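Local coordinates for protein Glp_546_48378_50642 (Giardia intestinalis, PDB 2QVW) that cleaves double-stranded RNA in the RNA interference pathway, producing small interfering RNAs of 21 to 23 base pairs that direct destruction of homologous RNAs, at residues V131-S143 against P245-D257. Numbering follows the deposited sequence.
Sequences VTAQLMCDAKRLS and PPELCLLLPDEFD
Met136 meets Phe256 with its side chain crossing the aromatic one at about a right angle, its CG 3.5 Å from Phe256 CE1. Bends at chi2 and chi3 (-60° and -71°) set SD 4.9 Å from the Phe256 ring centroid, an oblique Met-aromatic contact. The flexible, polarisable methionine suits a place shared with Leu252, which runs alongside it, and with Ile72 of helix 60-77. The preceding residue, Leu135, rests its CB on Pro253, 3.7 Å from CG; the compact, rigid proline ring can lie close under the helix. Both segments belong to the PAZ domain region, where the end of helix 127-137 packs on residues 252-256 and the chain after it runs antiparallel beside strand 250-251, an outermost strand of a five-stranded antiparallel sheet, whose Leu250 is joined to Ala162 by backbone hydrogen bonding. Beyond the helix, Leu142 N donates to Cys249 O at 2.8 Å. The Leu142 side chain crosses that of Leu251 nearly perpendicularly, CD2 lying 3.6 Å from Leu251 CB. Arg141, long enough to serve two partners, presents the edge of its guanidinium to Glu247 O through NE, though the carbonyl's position is doubtful, while NH2 forms a salt bridge with Glu165.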
ATOM      1  N   VAL A 131     -16.507   8.027  37.873  1.00 51.44           N
ATOM      2  CA  VAL A 131     -17.533   7.079  38.278  1.00 51.21           C
ATOM      3  C   VAL A 131     -16.979   5.680  38.205  1.00 51.17           C
ATOM      4  O   VAL A 131     -17.049   4.925  39.161  1.00 51.40           O
ATOM      5  CB  VAL A 131     -18.740   7.121  37.354  1.00 51.24           C
ATOM      6  CG1 VAL A 131     -19.692   6.005  37.718  1.00 51.13           C
ATOM      7  CG2 VAL A 131     -19.429   8.461  37.460  1.00 51.65           C
ATOM      8  N   THR A 132     -16.422   5.354  37.047  1.00 50.84           N
ATOM      9  CA  THR A 132     -15.844   4.044  36.797  1.00 50.33           C
ATOM     10  C   THR A 132     -14.785   3.697  37.830  1.00 49.96           C
ATOM     11  O   THR A 132     -14.892   2.694  38.530  1.00 49.71           O
ATOM     12  CB  THR A 132     -15.201   3.983  35.393  1.00 50.41           C
ATOM     13  OG1 THR A 132     -16.188   4.286  34.398  1.00 50.58           O
ATOM     14  CG2 THR A 132     -14.635   2.603  35.124  1.00 50.55           C
ATOM     15  N   ALA A 133     -13.761   4.532  37.920  1.00 49.89           N
ATOM     16  CA  ALA A 133     -12.676   4.294  38.848  1.00 50.04           C
ATOM     17  C   ALA A 133     -13.171   4.226  40.274  1.00 50.29           C
ATOM     18  O   ALA A 133     -12.666   3.436  41.069  1.00 50.43           O
ATOM     19  CB  ALA A 133     -11.641   5.373  38.715  1.00 50.05           C
ATOM     20  N   GLN A 134     -14.148   5.057  40.612  1.00 50.71           N
ATOM     21  CA  GLN A 134     -14.678   5.037  41.962  1.00 51.18           C
ATOM     22  C   GLN A 134     -15.224   3.648  42.230  1.00 51.33           C
ATOM     23  O   GLN A 134     -14.839   2.996  43.192  1.00 51.25           O
ATOM     24  CB  GLN A 134     -15.804   6.038  42.113  1.00 51.31           C
ATOM     25  CG  GLN A 134     -15.442   7.433  41.742  1.00 52.27           C
ATOM     26  CD  GLN A 134     -16.578   8.376  42.024  1.00 53.58           C
ATOM     27  OE1 GLN A 134     -16.934   8.605  43.178  1.00 54.69           O
ATOM     28  NE2 GLN A 134     -17.175   8.916  40.970  1.00 53.24           N
ATOM     29  N   LEU A 135     -16.131   3.208  41.367  1.00 51.82           N
ATOM     30  CA  LEU A 135     -16.736   1.890  41.485  1.00 52.26           C
ATOM     31  C   LEU A 135     -15.663   0.880  41.853  1.00 52.58           C
ATOM     32  O   LEU A 135     -15.796   0.157  42.838  1.00 52.50           O
ATOM     33  CB  LEU A 135     -17.391   1.477  40.160  1.00 52.27           C
ATOM     34  CG  LEU A 135     -18.433   2.446  39.590  1.00 52.04           C
ATOM     35  CD1 LEU A 135     -19.220   1.767  38.477  1.00 52.12           C
ATOM     36  CD2 LEU A 135     -19.369   2.897  40.703  1.00 52.32           C
ATOM     37  N   MET A 136     -14.600   0.835  41.059  1.00 53.10           N
ATOM     38  CA  MET A 136     -13.499  -0.083  41.323  1.00 53.47           C
ATOM     39  C   MET A 136     -12.977   0.094  42.744  1.00 53.94           C
ATOM     40  O   MET A 136     -12.908  -0.860  43.512  1.00 54.05           O
ATOM     41  CB  MET A 136     -12.360   0.157  40.329  1.00 53.24           C
ATOM     42  CG  MET A 136     -12.241  -0.894  39.237  1.00 52.81           C
ATOM     43  SD  MET A 136     -11.950  -2.559  39.888  1.00 50.92           S
ATOM     44  CE  MET A 136     -10.283  -2.415  40.466  1.00 52.04           C
ATOM     45  N   CYS A 137     -12.606   1.325  43.085  1.00 54.60           N
ATOM     46  CA  CYS A 137     -12.088   1.634  44.413  1.00 55.05           C
ATOM     47  C   CYS A 137     -13.033   1.168  45.531  1.00 55.01           C
ATOM     48  O   CYS A 137     -12.581   0.617  46.526  1.00 55.14           O
ATOM     49  CB  CYS A 137     -11.821   3.141  44.528  1.00 55.23           C
ATOM     50  SG  CYS A 137     -11.056   3.702  46.082  1.00 56.89           S
ATOM     51  N   ASP A 138     -14.337   1.386  45.398  1.00 55.11           N
ATOM     52  CA  ASP A 138     -15.267   0.940  46.443  1.00 55.09           C
ATOM     53  C   ASP A 138     -15.850  -0.436  46.129  1.00 54.66           C
ATOM     54  O   ASP A 138     -17.069  -0.634  46.149  1.00 54.76           O
ATOM     55  CB  ASP A 138     -16.415   1.941  46.626  1.00 55.51           C
ATOM     56  CG  ASP A 138     -16.199   2.876  47.805  1.00 56.62           C
ATOM     57  OD1 ASP A 138     -16.135   2.401  48.962  1.00 58.04           O
ATOM     58  OD2 ASP A 138     -16.096   4.093  47.561  1.00 57.46           O
ATOM     59  N   ALA A 139     -14.973  -1.390  45.844  1.00 54.00           N
ATOM     60  CA  ALA A 139     -15.412  -2.738  45.516  1.00 53.17           C
ATOM     61  C   ALA A 139     -15.347  -3.651  46.722  1.00 52.66           C
ATOM     62  O   ALA A 139     -14.267  -3.971  47.208  1.00 52.50           O
ATOM     63  CB  ALA A 139     -14.563  -3.299  44.393  1.00 53.17           C
ATOM     64  N   LYS A 140     -16.508  -4.070  47.205  1.00 52.18           N
ATOM     65  CA  LYS A 140     -16.558  -4.953  48.355  1.00 51.80           C
ATOM     66  C   LYS A 140     -15.984  -6.328  48.027  1.00 51.05           C
ATOM     67  O   LYS A 140     -15.559  -6.582  46.906  1.00 51.04           O
ATOM     68  CB  LYS A 140     -18.002  -5.098  48.864  1.00 51.97           C
ATOM     69  CG  LYS A 140     -18.466  -3.940  49.732  1.00 53.44           C
ATOM     70  CD  LYS A 140     -19.532  -4.352  50.729  1.00 54.67           C
ATOM     71  CE  LYS A 140     -19.842  -3.191  51.636  1.00 55.78           C
ATOM     72  NZ  LYS A 140     -18.583  -2.673  52.250  1.00 56.53           N
ATOM     73  N   ARG A 141     -15.961  -7.198  49.033  1.00 50.17           N
ATOM     74  CA  ARG A 141     -15.473  -8.571  48.903  1.00 49.25           C
ATOM     75  C   ARG A 141     -16.729  -9.457  48.913  1.00 49.14           C
ATOM     76  O   ARG A 141     -17.624  -9.234  49.732  1.00 49.49           O
ATOM     77  CB  ARG A 141     -14.587  -8.913  50.101  1.00 48.93           C
ATOM     78  CG  ARG A 141     -13.290  -9.617  49.753  1.00 47.66           C
ATOM     79  CD  ARG A 141     -12.383  -8.734  48.904  1.00 44.85           C
ATOM     80  NE  ARG A 141     -10.992  -9.182  48.922  1.00 43.06           N
ATOM     81  CZ  ARG A 141      -9.950  -8.363  48.789  1.00 42.71           C
ATOM     82  NH1 ARG A 141     -10.141  -7.056  48.629  1.00 42.57           N
ATOM     83  NH2 ARG A 141      -8.714  -8.842  48.828  1.00 41.34           N
ATOM     84  N   LEU A 142     -16.817 -10.451  48.028  1.00 48.68           N
ATOM     85  CA  LEU A 142     -18.017 -11.287  47.988  1.00 48.37           C
ATOM     86  C   LEU A 142     -18.514 -11.688  49.369  1.00 48.58           C
ATOM     87  O   LEU A 142     -19.706 -11.958  49.544  1.00 48.67           O
ATOM     88  CB  LEU A 142     -17.792 -12.549  47.155  1.00 47.90           C
ATOM     89  CG  LEU A 142     -17.560 -12.403  45.653  1.00 47.30           C
ATOM     90  CD1 LEU A 142     -17.588 -13.792  45.037  1.00 47.02           C
ATOM     91  CD2 LEU A 142     -18.627 -11.521  45.012  1.00 47.01           C
ATOM     92  N   SER A 143     -17.597 -11.714  50.338  1.00 49.31           N
ATOM     93  CA  SER A 143     -17.908 -12.086  51.717  1.00 49.80           C
ATOM     94  C   SER A 143     -18.478 -10.915  52.516  1.00 50.43           C
ATOM     95  O   SER A 143     -18.504 -10.945  53.748  1.00 50.78           O
ATOM     96  CB  SER A 143     -16.650 -12.596  52.408  1.00 49.56           C
ATOM     97  OG  SER A 143     -15.693 -11.562  52.513  1.00 49.47           O
ATOM     98  N   PRO A 245     -13.106 -18.940  47.977  1.00 41.53           N
ATOM     99  CA  PRO A 245     -13.649 -18.191  49.116  1.00 40.98           C
ATOM    100  C   PRO A 245     -14.200 -16.816  48.744  1.00 40.68           C
ATOM    101  O   PRO A 245     -13.472 -15.962  48.238  1.00 40.82           O
ATOM    102  CB  PRO A 245     -12.453 -18.088  50.055  1.00 40.83           C
ATOM    103  CG  PRO A 245     -11.686 -19.332  49.756  1.00 40.73           C
ATOM    104  CD  PRO A 245     -11.725 -19.365  48.257  1.00 41.27           C
ATOM    105  N   PRO A 246     -15.492 -16.575  49.028  1.00 40.33           N
ATOM    106  CA  PRO A 246     -16.144 -15.298  48.721  1.00 40.04           C
ATOM    107  C   PRO A 246     -15.323 -14.114  49.220  1.00 39.77           C
ATOM    108  O   PRO A 246     -15.517 -12.979  48.776  1.00 40.22           O
ATOM    109  CB  PRO A 246     -17.479 -15.403  49.457  1.00 40.10           C
ATOM    110  CG  PRO A 246     -17.734 -16.869  49.516  1.00 40.01           C
ATOM    111  CD  PRO A 246     -16.373 -17.418  49.854  1.00 40.34           C
ATOM    112  N   GLU A 247     -14.411 -14.378  50.149  1.00 39.14           N
ATOM    113  CA  GLU A 247     -13.580 -13.322  50.711  1.00 38.71           C
ATOM    114  C   GLU A 247     -12.381 -12.994  49.825  1.00 38.08           C
ATOM    115  O   GLU A 247     -11.915 -11.856  49.805  1.00 37.99           O
ATOM    116  CB  GLU A 247     -13.116 -13.705  52.131  1.00 39.06           C
ATOM    117  CG  GLU A 247     -12.309 -14.994  52.233  1.00 39.91           C
ATOM    118  CD  GLU A 247     -11.857 -15.293  53.649  1.00 41.42           C
ATOM    119  OE1 GLU A 247     -11.042 -14.523  54.202  1.00 40.87           O
ATOM    120  OE2 GLU A 247     -12.321 -16.302  54.212  1.00 42.38           O
ATOM    121  N   LEU A 248     -11.879 -13.981  49.093  1.00 37.38           N
ATOM    122  CA  LEU A 248     -10.739 -13.746  48.214  1.00 36.59           C
ATOM    123  C   LEU A 248     -11.246 -13.138  46.912  1.00 36.00           C
ATOM    124  O   LEU A 248     -10.467 -12.727  46.043  1.00 36.17           O
ATOM    125  CB  LEU A 248     -10.016 -15.060  47.919  1.00 36.51           C
ATOM    126  CG  LEU A 248      -9.324 -15.779  49.078  1.00 36.32           C
ATOM    127  CD1 LEU A 248      -8.927 -17.173  48.623  1.00 35.79           C
ATOM    128  CD2 LEU A 248      -8.097 -14.991  49.540  1.00 36.12           C
ATOM    129  N   CYS A 249     -12.571 -13.075  46.805  1.00 35.06           N
ATOM    130  CA  CYS A 249     -13.250 -12.554  45.624  1.00 34.23           C
ATOM    131  C   CYS A 249     -13.643 -11.100  45.729  1.00 33.94           C
ATOM    132  O   CYS A 249     -14.329 -10.702  46.665  1.00 34.10           O
ATOM    133  CB  CYS A 249     -14.507 -13.378  45.347  1.00 34.19           C
ATOM    134  SG  CYS A 249     -14.198 -15.118  45.077  1.00 33.35           S
ATOM    135  N   LEU A 250     -13.214 -10.317  44.748  1.00 33.66           N
ATOM    136  CA  LEU A 250     -13.535  -8.900  44.690  1.00 33.75           C
ATOM    137  C   LEU A 250     -14.436  -8.710  43.476  1.00 33.94           C
ATOM    138  O   LEU A 250     -13.957  -8.639  42.348  1.00 33.96           O
ATOM    139  CB  LEU A 250     -12.258  -8.077  44.531  1.00 33.61           C
ATOM    140  CG  LEU A 250     -12.366  -6.556  44.654  1.00 33.17           C
ATOM    141  CD1 LEU A 250     -10.994  -5.951  44.476  1.00 33.42           C
ATOM    142  CD2 LEU A 250     -13.307  -6.001  43.609  1.00 33.14           C
ATOM    143  N   LEU A 251     -15.741  -8.629  43.701  1.00 34.20           N
ATOM    144  CA  LEU A 251     -16.675  -8.465  42.594  1.00 34.62           C
ATOM    145  C   LEU A 251     -16.447  -7.153  41.839  1.00 34.89           C
ATOM    146  O   LEU A 251     -16.466  -6.070  42.429  1.00 34.94           O
ATOM    147  CB  LEU A 251     -18.117  -8.540  43.111  1.00 34.63           C
ATOM    148  CG  LEU A 251     -19.227  -8.676  42.069  1.00 34.90           C
ATOM    149  CD1 LEU A 251     -20.435  -9.327  42.705  1.00 34.83           C
ATOM    150  CD2 LEU A 251     -19.577  -7.317  41.497  1.00 35.70           C
ATOM    151  N   LEU A 252     -16.223  -7.258  40.531  1.00 35.31           N
ATOM    152  CA  LEU A 252     -16.004  -6.083  39.689  1.00 35.79           C
ATOM    153  C   LEU A 252     -17.348  -5.445  39.337  1.00 36.71           C
ATOM    154  O   LEU A 252     -18.340  -6.145  39.135  1.00 36.83           O
ATOM    155  CB  LEU A 252     -15.286  -6.477  38.392  1.00 35.44           C
ATOM    156  CG  LEU A 252     -13.945  -7.217  38.451  1.00 34.00           C
ATOM    157  CD1 LEU A 252     -13.388  -7.338  37.040  1.00 32.76           C
ATOM    158  CD2 LEU A 252     -12.973  -6.477  39.345  1.00 32.93           C
ATOM    159  N   PRO A 253     -17.404  -4.104  39.242  1.00 37.58           N
ATOM    160  CA  PRO A 253     -18.687  -3.472  38.901  1.00 38.53           C
ATOM    161  C   PRO A 253     -19.246  -3.884  37.527  1.00 39.51           C
ATOM    162  O   PRO A 253     -18.487  -4.153  36.597  1.00 39.73           O
ATOM    163  CB  PRO A 253     -18.374  -1.970  39.004  1.00 38.54           C
ATOM    164  CG  PRO A 253     -16.902  -1.897  38.745  1.00 37.77           C
ATOM    165  CD  PRO A 253     -16.370  -3.085  39.503  1.00 37.46           C
ATOM    166  N   ASP A 254     -20.574  -3.943  37.421  1.00 40.65           N
ATOM    167  CA  ASP A 254     -21.258  -4.321  36.184  1.00 41.87           C
ATOM    168  C   ASP A 254     -20.420  -4.044  34.935  1.00 42.08           C
ATOM    169  O   ASP A 254     -20.116  -4.957  34.168  1.00 42.23           O
ATOM    170  CB  ASP A 254     -22.605  -3.587  36.094  1.00 42.40           C
ATOM    171  CG  ASP A 254     -23.634  -4.121  37.088  1.00 44.10           C
ATOM    172  OD1 ASP A 254     -24.256  -5.162  36.798  1.00 46.31           O
ATOM    173  OD2 ASP A 254     -23.822  -3.510  38.163  1.00 45.28           O
ATOM    174  N   GLU A 255     -20.038  -2.787  34.743  1.00 42.33           N
ATOM    175  CA  GLU A 255     -19.233  -2.400  33.590  1.00 42.52           C
ATOM    176  C   GLU A 255     -18.195  -3.455  33.231  1.00 41.72           C
ATOM    177  O   GLU A 255     -18.218  -3.983  32.131  1.00 41.35           O
ATOM    178  CB  GLU A 255     -18.545  -1.053  33.847  1.00 43.16           C
ATOM    179  CG  GLU A 255     -19.526   0.100  34.085  1.00 46.32           C
ATOM    180  CD  GLU A 255     -18.851   1.443  34.362  1.00 50.61           C
ATOM    181  OE1 GLU A 255     -18.568   2.192  33.401  1.00 52.24           O
ATOM    182  OE2 GLU A 255     -18.600   1.745  35.547  1.00 51.90           O
ATOM    183  N   PHE A 256     -17.286  -3.769  34.149  1.00 41.18           N
ATOM    184  CA  PHE A 256     -16.273  -4.775  33.860  1.00 40.59           C
ATOM    185  C   PHE A 256     -16.947  -6.118  33.669  1.00 40.25           C
ATOM    186  O   PHE A 256     -16.815  -7.020  34.496  1.00 40.17           O
ATOM    187  CB  PHE A 256     -15.236  -4.884  34.986  1.00 40.46           C
ATOM    188  CG  PHE A 256     -14.366  -3.661  35.140  1.00 40.53           C
ATOM    189  CD1 PHE A 256     -14.683  -2.681  36.072  1.00 40.64           C
ATOM    190  CD2 PHE A 256     -13.229  -3.487  34.351  1.00 40.83           C
ATOM    191  CE1 PHE A 256     -13.888  -1.548  36.221  1.00 40.98           C
ATOM    192  CE2 PHE A 256     -12.425  -2.351  34.493  1.00 40.48           C
ATOM    193  CZ  PHE A 256     -12.756  -1.382  35.430  1.00 40.70           C
ATOM    194  N   ASP A 257     -17.683  -6.233  32.569  1.00 39.99           N
ATOM    195  CA  ASP A 257     -18.386  -7.459  32.228  1.00 39.84           C
ATOM    196  C   ASP A 257     -17.475  -8.213  31.266  1.00 39.42           C
ATOM    197  O   ASP A 257     -16.682  -7.595  30.556  1.00 39.56           O
ATOM    198  CB  ASP A 257     -19.736  -7.129  31.575  1.00 40.21           C
ATOM    199  CG  ASP A 257     -19.597  -6.622  30.159  1.00 41.62           C
ATOM    200  OD1 ASP A 257     -18.877  -5.625  29.935  1.00 43.42           O
ATOM    201  OD2 ASP A 257     -20.218  -7.227  29.264  1.00 43.04           O
TER